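PDB 1FVI: chlorella virus DNA ligase-adenylate from Chlorella virus, which probably seals nicks in duplex DNA at the expense of ATP, with a divalent metal, passing through a covalent enzyme-adenylate intermediate. Local coordinates for residues T145-Y150 and V162-P167; P20-P25 and K107-V112. The protein carries 1 engineered substitution. One frame throughout, in Å; residues are numbered along the deposited sequence.

Contact 1: T145-Y150 and V162-P167; sequences TELLQY and VMIRKP. With AMP (adenosine monophosphate), chain C.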
loop_
_atom_site.group_PDB
_atom_site.type_symbol
_atom_site.label_atom_id
_atom_site.label_comp_id
_atom_site.label_asym_id
_atom_site.label_seq_id
_atom_site.Cartn_x
_atom_site.Cartn_y
_atom_site.Cartn_z
ATOM N N THR A 145 -9.221 0.437 -17.385
ATOM C CA THR A 145 -7.939 -0.159 -17.735
ATOM C C THR A 145 -6.865 0.419 -16.830
ATOM O O THR A 145 -6.027 -0.314 -16.301
ATOM C CB THR A 145 -7.580 0.164 -19.181
ATOM O OG1 THR A 145 -8.729 -0.068 -20.002
ATOM C CG2 THR A 145 -6.417 -0.700 -19.661
ATOM N N GLU A 146 -6.910 1.734 -16.641
ATOM C CA GLU A 146 -5.959 2.408 -15.768
ATOM C C GLU A 146 -6.093 1.967 -14.309
ATOM O O GLU A 146 -5.083 1.817 -13.608
ATOM C CB GLU A 146 -6.086 3.920 -15.899
ATOM C CG GLU A 146 -5.361 4.478 -17.132
ATOM C CD GLU A 146 -5.340 5.999 -17.185
ATOM O OE1 GLU A 146 -5.707 6.650 -16.192
ATOM O OE2 GLU A 146 -4.963 6.553 -18.233
ATOM N N LEU A 147 -7.330 1.731 -13.867
ATOM C CA LEU A 147 -7.601 1.273 -12.498
ATOM C C LEU A 147 -6.986 -0.114 -12.249
ATOM O O LEU A 147 -6.289 -0.330 -11.259
ATOM C CB LEU A 147 -9.116 1.216 -12.231
ATOM C CG LEU A 147 -9.666 1.934 -10.988
ATOM C CD1 LEU A 147 -11.008 1.340 -10.589
ATOM C CD2 LEU A 147 -8.703 1.840 -9.838
ATOM N N LEU A 148 -7.274 -1.062 -13.139
ATOM C CA LEU A 148 -6.718 -2.412 -13.030
ATOM C C LEU A 148 -5.176 -2.438 -13.123
ATOM O O LEU A 148 -4.519 -3.157 -12.366
ATOM C CB LEU A 148 -7.335 -3.295 -14.107
ATOM C CG LEU A 148 -8.817 -3.489 -13.810
ATOM C CD1 LEU A 148 -9.510 -4.070 -15.003
ATOM C CD2 LEU A 148 -8.977 -4.360 -12.581
ATOM N N GLN A 149 -4.606 -1.662 -14.049
ATOM C CA GLN A 149 -3.154 -1.600 -14.187
ATOM C C GLN A 149 -2.588 -1.087 -12.873
ATOM O O GLN A 149 -1.535 -1.544 -12.418
ATOM C CB GLN A 149 -2.741 -0.675 -15.332
ATOM C CG GLN A 149 -3.269 -1.109 -16.699
ATOM C CD GLN A 149 -2.837 -0.190 -17.840
ATOM O OE1 GLN A 149 -1.967 -0.545 -18.631
ATOM N NE2 GLN A 149 -3.459 0.981 -17.941
ATOM N N TYR A 150 -3.324 -0.165 -12.246
ATOM C CA TYR A 150 -2.910 0.404 -10.971
ATOM C C TYR A 150 -2.895 -0.643 -9.840
ATOM O O TYR A 150 -1.957 -0.669 -9.022
ATOM C CB TYR A 150 -3.801 1.602 -10.608
ATOM C CG TYR A 150 -3.324 2.302 -9.368
ATOM C CD1 TYR A 150 -2.107 2.995 -9.368
ATOM C CD2 TYR A 150 -4.045 2.225 -8.173
ATOM C CE1 TYR A 150 -1.618 3.579 -8.217
ATOM C CE2 TYR A 150 -3.557 2.815 -7.005
ATOM C CZ TYR A 150 -2.340 3.481 -7.040
ATOM O OH TYR A 150 -1.788 3.998 -5.906
ATOM N N VAL A 162 -6.334 -1.330 -3.832
ATOM C CA VAL A 162 -6.373 0.129 -3.974
ATOM C C VAL A 162 -7.489 0.881 -3.257
ATOM O O VAL A 162 -8.567 0.341 -2.968
ATOM C CB VAL A 162 -6.232 0.593 -5.491
ATOM C CG1 VAL A 162 -6.041 -0.609 -6.436
ATOM C CG2 VAL A 162 -7.375 1.480 -5.937
ATOM N N MET A 163 -7.167 2.114 -2.886
ATOM C CA MET A 163 -8.113 3.005 -2.217
ATOM C C MET A 163 -8.469 4.118 -3.200
ATOM O O MET A 163 -7.585 4.787 -3.729
ATOM C CB MET A 163 -7.511 3.581 -0.930
ATOM C CG MET A 163 -7.099 2.512 0.081
ATOM S SD MET A 163 -8.426 1.426 0.623
ATOM C CE MET A 163 -9.466 2.568 1.578
ATOM N N ILE A 164 -9.770 4.290 -3.435
ATOM C CA ILE A 164 -10.322 5.282 -4.369
ATOM C C ILE A 164 -11.030 6.483 -3.695
ATOM O O ILE A 164 -11.852 6.317 -2.784
ATOM C CB ILE A 164 -11.345 4.602 -5.317
ATOM C CG1 ILE A 164 -10.694 3.401 -6.011
ATOM C CG2 ILE A 164 -11.834 5.593 -6.361
ATOM C CD1 ILE A 164 -11.675 2.416 -6.594
ATOM N N ARG A 165 -10.741 7.682 -4.195
ATOM C CA ARG A 165 -11.349 8.897 -3.664
ATOM C C ARG A 165 -11.760 9.894 -4.737
ATOM O O ARG A 165 -11.045 10.100 -5.730
ATOM C CB ARG A 165 -10.384 9.623 -2.720
ATOM C CG ARG A 165 -9.923 8.848 -1.501
ATOM C CD ARG A 165 -9.814 9.774 -0.306
ATOM N NE ARG A 165 -8.784 9.363 0.643
ATOM C CZ ARG A 165 -8.566 9.959 1.819
ATOM N NH1 ARG A 165 -9.315 10.984 2.215
ATOM N NH2 ARG A 165 -7.538 9.589 2.569
ATOM N N LYS A 166 -12.922 10.521 -4.546
ATOM C CA LYS A 166 -13.336 11.571 -5.471
ATOM C C LYS A 166 -12.528 12.814 -5.017
ATOM O O LYS A 166 -12.220 12.974 -3.833
ATOM C CB LYS A 166 -14.861 11.793 -5.454
ATOM C CG LYS A 166 -15.443 12.411 -4.217
ATOM C CD LYS A 166 -16.967 12.350 -4.308
ATOM C CE LYS A 166 -17.647 13.303 -3.326
ATOM N NZ LYS A 166 -19.139 13.127 -3.263
ATOM N N PRO A 167 -12.071 13.629 -5.975
ATOM C CA PRO A 167 -11.279 14.841 -5.752
ATOM C C PRO A 167 -11.891 15.835 -4.782
ATOM O O PRO A 167 -11.196 16.420 -3.952
ATOM C CB PRO A 167 -11.196 15.441 -7.146
ATOM C CG PRO A 167 -11.248 14.260 -8.028
ATOM C CD PRO A 167 -12.314 13.426 -7.412
HETATM P P AMP C . -8.991 -3.571 3.898
HETATM O O1P AMP C . -10.345 -4.112 3.792
HETATM O O3P AMP C . -8.485 -4.383 5.161
HETATM O "O5'" AMP C . -9.034 -2.162 4.425
HETATM C "C5'" AMP C . -7.751 -1.449 4.783
HETATM C "C4'" AMP C . -7.929 -0.430 5.887
HETATM O "O4'" AMP C . -6.787 0.428 5.823
HETATM C "C3'" AMP C . -9.173 0.472 5.713
HETATM O "O3'" AMP C . -9.846 0.789 6.931
HETATM C "C2'" AMP C . -8.637 1.747 5.157
HETATM O "O2'" AMP C . -9.424 2.846 5.600
HETATM C "C1'" AMP C . -7.161 1.766 5.596
HETATM N N9 AMP C . -6.316 2.303 4.547
HETATM C C8 AMP C . -5.176 1.688 4.079
HETATM N N7 AMP C . -4.628 2.399 3.135
HETATM C C5 AMP C . -5.412 3.530 2.953
HETATM C C6 AMP C . -5.328 4.637 2.096
HETATM N N6 AMP C . -4.332 4.787 1.191
HETATM N N1 AMP C . -6.301 5.558 2.213
HETATM C C2 AMP C . -7.265 5.403 3.092
HETATM N N3 AMP C . -7.471 4.412 3.964
HETATM C C4 AMP C . -6.499 3.459 3.869
#
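V162 pushes its branched side chain into the hollow between L147 and Y150, two residues one helical turn apart on helix 144-156. V162 CG2 fills the notch, lying 4.1 Å from L147 CD2 and 4.1 Å from Y150 CD2. Beside it the valine CB meets the tyrosine at the ring edge, close to the ring plane, with Y150 CE2 3.8 Å from V162 CB. The phenol thus meets the valine with its rim, the two side chains at a slant, and not with a face. Y150 reaches this place with CG anti to its backbone N (chi1 -174°), a torsion that carries the ring out from the helix to the strand. V162 itself is far from a staggered conformation: chi1 of -2° nearly eclipses CG1 with the backbone N, and V162 CG1 ends 3.9 Å from Y150 CD2.

L147 works as a fork. While CD2 borders V162, the other prong, L147 CD1, stands 4.2 Å from I164 CD1, and the two side chains cross at about a right angle. The joint is wholly apolar, without a hydrogen bond between the segments; the N-to-C directions of the two short segments make 143°, so they run in broadly opposing senses.

Between V162 and I164, M163 points off the other side of the strand, where it lines the AMP pocket of the adenylation domain. Its bent chain lies over one face of the adenine, M163 CG being 3.4 Å from AMP C6, with CE farther along the same face near N3. R165, on that side too, makes a salt bridge with D98. The strand is hydrogen-bonded between strands 21-25 and 184-186; helix 144-156 packs across this sheet, L147 also touching M186 and I141, and Y150 also meeting A23, P25 and V139.

Contact 2: P20-P25 and K107-V112; sequences PCLATP and KYIDRV. With AMP (adenosine monophosphate), chain C.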
loop_
_atom_site.group_PDB
_atom_site.type_symbol
_atom_site.label_atom_id
_atom_site.label_comp_id
_atom_site.label_asym_id
_atom_site.label_seq_id
_atom_site.Cartn_x
_atom_site.Cartn_y
_atom_site.Cartn_z
ATOM N N PRO A 20 -13.016 10.285 -13.277
ATOM C CA PRO A 20 -11.809 11.033 -12.920
ATOM C C PRO A 20 -11.751 10.824 -11.383
ATOM O O PRO A 20 -12.585 11.365 -10.658
ATOM C CB PRO A 20 -12.181 12.457 -13.312
ATOM C CG PRO A 20 -13.039 12.229 -14.531
ATOM C CD PRO A 20 -13.926 11.071 -14.124
ATOM N N CYS A 21 -10.914 9.875 -10.941
ATOM C CA CYS A 21 -10.750 9.551 -9.518
ATOM C C CYS A 21 -9.274 9.541 -9.091
ATOM O O CYS A 21 -8.382 9.436 -9.928
ATOM C CB CYS A 21 -11.431 8.205 -9.164
ATOM S SG CYS A 21 -10.575 6.681 -9.715
ATOM N N LEU A 22 -9.050 9.718 -7.790
ATOM C CA LEU A 22 -7.723 9.742 -7.187
ATOM C C LEU A 22 -7.418 8.491 -6.357
ATOM O O LEU A 22 -8.005 8.268 -5.302
ATOM C CB LEU A 22 -7.574 11.008 -6.336
ATOM C CG LEU A 22 -7.690 12.305 -7.151
ATOM C CD1 LEU A 22 -7.723 13.528 -6.229
ATOM C CD2 LEU A 22 -6.517 12.403 -8.121
ATOM N N ALA A 23 -6.432 7.715 -6.795
ATOM C CA ALA A 23 -6.115 6.469 -6.104
ATOM C C ALA A 23 -4.812 6.408 -5.322
ATOM O O ALA A 23 -3.853 7.108 -5.625
ATOM C CB ALA A 23 -6.185 5.297 -7.099
ATOM N N THR A 24 -4.808 5.574 -4.287
ATOM C CA THR A 24 -3.631 5.353 -3.460
ATOM C C THR A 24 -3.618 3.860 -3.139
ATOM O O THR A 24 -4.594 3.155 -3.418
ATOM C CB THR A 24 -3.631 6.199 -2.139
ATOM O OG1 THR A 24 -4.864 6.013 -1.435
ATOM C CG2 THR A 24 -3.383 7.697 -2.430
ATOM N N PRO A 25 -2.484 3.341 -2.631
ATOM C CA PRO A 25 -2.396 1.918 -2.301
ATOM C C PRO A 25 -3.047 1.544 -0.984
ATOM O O PRO A 25 -2.968 2.287 -0.002
ATOM C CB PRO A 25 -0.894 1.675 -2.259
ATOM C CG PRO A 25 -0.373 2.961 -1.740
ATOM C CD PRO A 25 -1.162 3.982 -2.528
ATOM N N LYS A 107 -12.055 20.257 0.115
ATOM C CA LYS A 107 -11.964 19.138 -0.836
ATOM C C LYS A 107 -10.683 18.321 -0.711
ATOM O O LYS A 107 -9.601 18.877 -0.522
ATOM C CB LYS A 107 -12.105 19.645 -2.273
ATOM C CG LYS A 107 -13.404 20.405 -2.520
ATOM C CD LYS A 107 -13.640 20.717 -3.992
ATOM C CE LYS A 107 -12.563 21.630 -4.548
ATOM N NZ LYS A 107 -12.683 21.785 -6.024
ATOM N N TYR A 108 -10.817 17.004 -0.856
ATOM C CA TYR A 108 -9.689 16.077 -0.767
ATOM C C TYR A 108 -8.423 16.502 -1.526
ATOM O O TYR A 108 -7.329 16.473 -0.951
ATOM C CB TYR A 108 -10.113 14.662 -1.183
ATOM C CG TYR A 108 -8.956 13.692 -1.309
ATOM C CD1 TYR A 108 -8.090 13.459 -0.236
ATOM C CD2 TYR A 108 -8.716 13.023 -2.513
ATOM C CE1 TYR A 108 -7.009 12.578 -0.365
ATOM C CE2 TYR A 108 -7.646 12.146 -2.653
ATOM C CZ TYR A 108 -6.799 11.923 -1.578
ATOM O OH TYR A 108 -5.768 11.021 -1.696
ATOM N N ILE A 109 -8.553 16.878 -2.801
ATOM C CA ILE A 109 -7.385 17.311 -3.572
ATOM C C ILE A 109 -6.672 18.469 -2.877
ATOM O O ILE A 109 -5.448 18.596 -2.958
ATOM C CB ILE A 109 -7.750 17.852 -4.983
ATOM C CG1 ILE A 109 -9.136 18.505 -4.985
ATOM C CG2 ILE A 109 -7.538 16.813 -6.040
ATOM C CD1 ILE A 109 -9.394 19.334 -6.220
ATOM N N ASP A 110 -7.464 19.345 -2.262
ATOM C CA ASP A 110 -6.956 20.520 -1.579
ATOM C C ASP A 110 -6.225 20.198 -0.281
ATOM O O ASP A 110 -5.214 20.829 0.046
ATOM C CB ASP A 110 -8.106 21.496 -1.349
ATOM C CG ASP A 110 -8.632 22.085 -2.652
ATOM O OD1 ASP A 110 -7.861 22.127 -3.632
ATOM O OD2 ASP A 110 -9.802 22.509 -2.707
ATOM N N ARG A 111 -6.745 19.236 0.474
ATOM C CA ARG A 111 -6.093 18.819 1.714
ATOM C C ARG A 111 -4.757 18.162 1.344
ATOM O O ARG A 111 -3.777 18.311 2.053
ATOM C CB ARG A 111 -6.983 17.847 2.508
ATOM C CG ARG A 111 -8.362 18.430 2.874
ATOM C CD ARG A 111 -9.086 17.638 3.959
ATOM N NE ARG A 111 -9.223 16.216 3.657
ATOM C CZ ARG A 111 -10.222 15.675 2.963
ATOM N NH1 ARG A 111 -11.199 16.431 2.484
ATOM N NH2 ARG A 111 -10.234 14.370 2.732
ATOM N N VAL A 112 -4.728 17.444 0.223
ATOM C CA VAL A 112 -3.509 16.800 -0.242
ATOM C C VAL A 112 -2.476 17.874 -0.573
ATOM O O VAL A 112 -1.292 17.716 -0.268
ATOM C CB VAL A 112 -3.765 15.921 -1.486
ATOM C CG1 VAL A 112 -2.443 15.453 -2.093
ATOM C CG2 VAL A 112 -4.613 14.724 -1.106
HETATM P P AMP C . -8.991 -3.571 3.898
HETATM O O1P AMP C . -10.345 -4.112 3.792
HETATM O O3P AMP C . -8.485 -4.383 5.161
HETATM O "O5'" AMP C . -9.034 -2.162 4.425
HETATM C "C5'" AMP C . -7.751 -1.449 4.783
HETATM C "C4'" AMP C . -7.929 -0.430 5.887
HETATM O "O4'" AMP C . -6.787 0.428 5.823
HETATM C "C3'" AMP C . -9.173 0.472 5.713
HETATM O "O3'" AMP C . -9.846 0.789 6.931
HETATM C "C2'" AMP C . -8.637 1.747 5.157
HETATM O "O2'" AMP C . -9.424 2.846 5.600
HETATM C "C1'" AMP C . -7.161 1.766 5.596
HETATM N N9 AMP C . -6.316 2.303 4.547
HETATM C C8 AMP C . -5.176 1.688 4.079
HETATM N N7 AMP C . -4.628 2.399 3.135
HETATM C C5 AMP C . -5.412 3.530 2.953
HETATM C C6 AMP C . -5.328 4.637 2.096
HETATM N N6 AMP C . -4.332 4.787 1.191
HETATM N N1 AMP C . -6.301 5.558 2.213
HETATM C C2 AMP C . -7.265 5.403 3.092
HETATM N N3 AMP C . -7.471 4.412 3.964
HETATM C C4 AMP C . -6.499 3.459 3.869
#
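AMP N6 is gripped by two acceptors from the end of strand 21-25, T24 OG1 and P25 O. The shorter bond, AMP N6 to T24 OG1, measures 2.9 Å and is bent to 135° at the hydrogen; the second, AMP N6 to P25 O, is 3.1 Å long. Together they read the amino group of adenine and help fix the rotation of the base. T24 chi1 of 52° turns the hydroxyl to the nucleotide and leaves CG2 for the helix, where T24 CG2 faces the phenol end of Y108 at a loose 4.2 Å from Y108 OH.

The main packing lies two residues back, at L22. L22 CB sits at the edge of the Y108 ring, in its plane, 3.9 Å from Y108 CE2, while CD1 approaches the same ring obliquely. That methyl also presses on the neighbouring helix residue: L22 CD1 to I109 CG2 is only 3.3 Å, tighter than usual for two carbons, and the side chains cross at about a right angle.

In the nucleotidyltransferase fold, P25 is followed directly by K26, the lysine bonded covalently to AMP, so the strand's end brings the acceptors for N6 next to the attachment point. Helix 108-121 is the helical link of a beta-alpha-beta crossover between the adjacent parallel strands 92-99 and 131-135, which lie in another sheet.

K107 holds the N-cap position, and K107 O receives R111 N at 3.0 Å. The R111 guanidinium lies beneath the start of the helix, with Y108 CA 3.5 Å above the R111 guanidinium plane, displaced toward its rim; it forms a salt bridge with D98 and hydrogen bonds to K106 O and G169 O. P138 touches both L22 and Y108.

In the fold
Strands 162-165 and 21-25 are neighbours in one sheet, joined by the probable backbone bonds M163 N to T24 O and L22 N to R165 O, so the two contacts are built on the same sheet. Helix 144-156 meets that sheet on one face and helix 108-121 on the other. Contact 1 is largely buried and purely aliphatic and aromatic in its packing; contact 2 is only partly buried, with I109 exposed at its outer side. Both touch AMP, but differently: 162-167 offers M163 against the flat of the base, whereas 20-25 supplies polar acceptors. Y150 OH of contact 1 packs beside the T24-P25 link of contact 2.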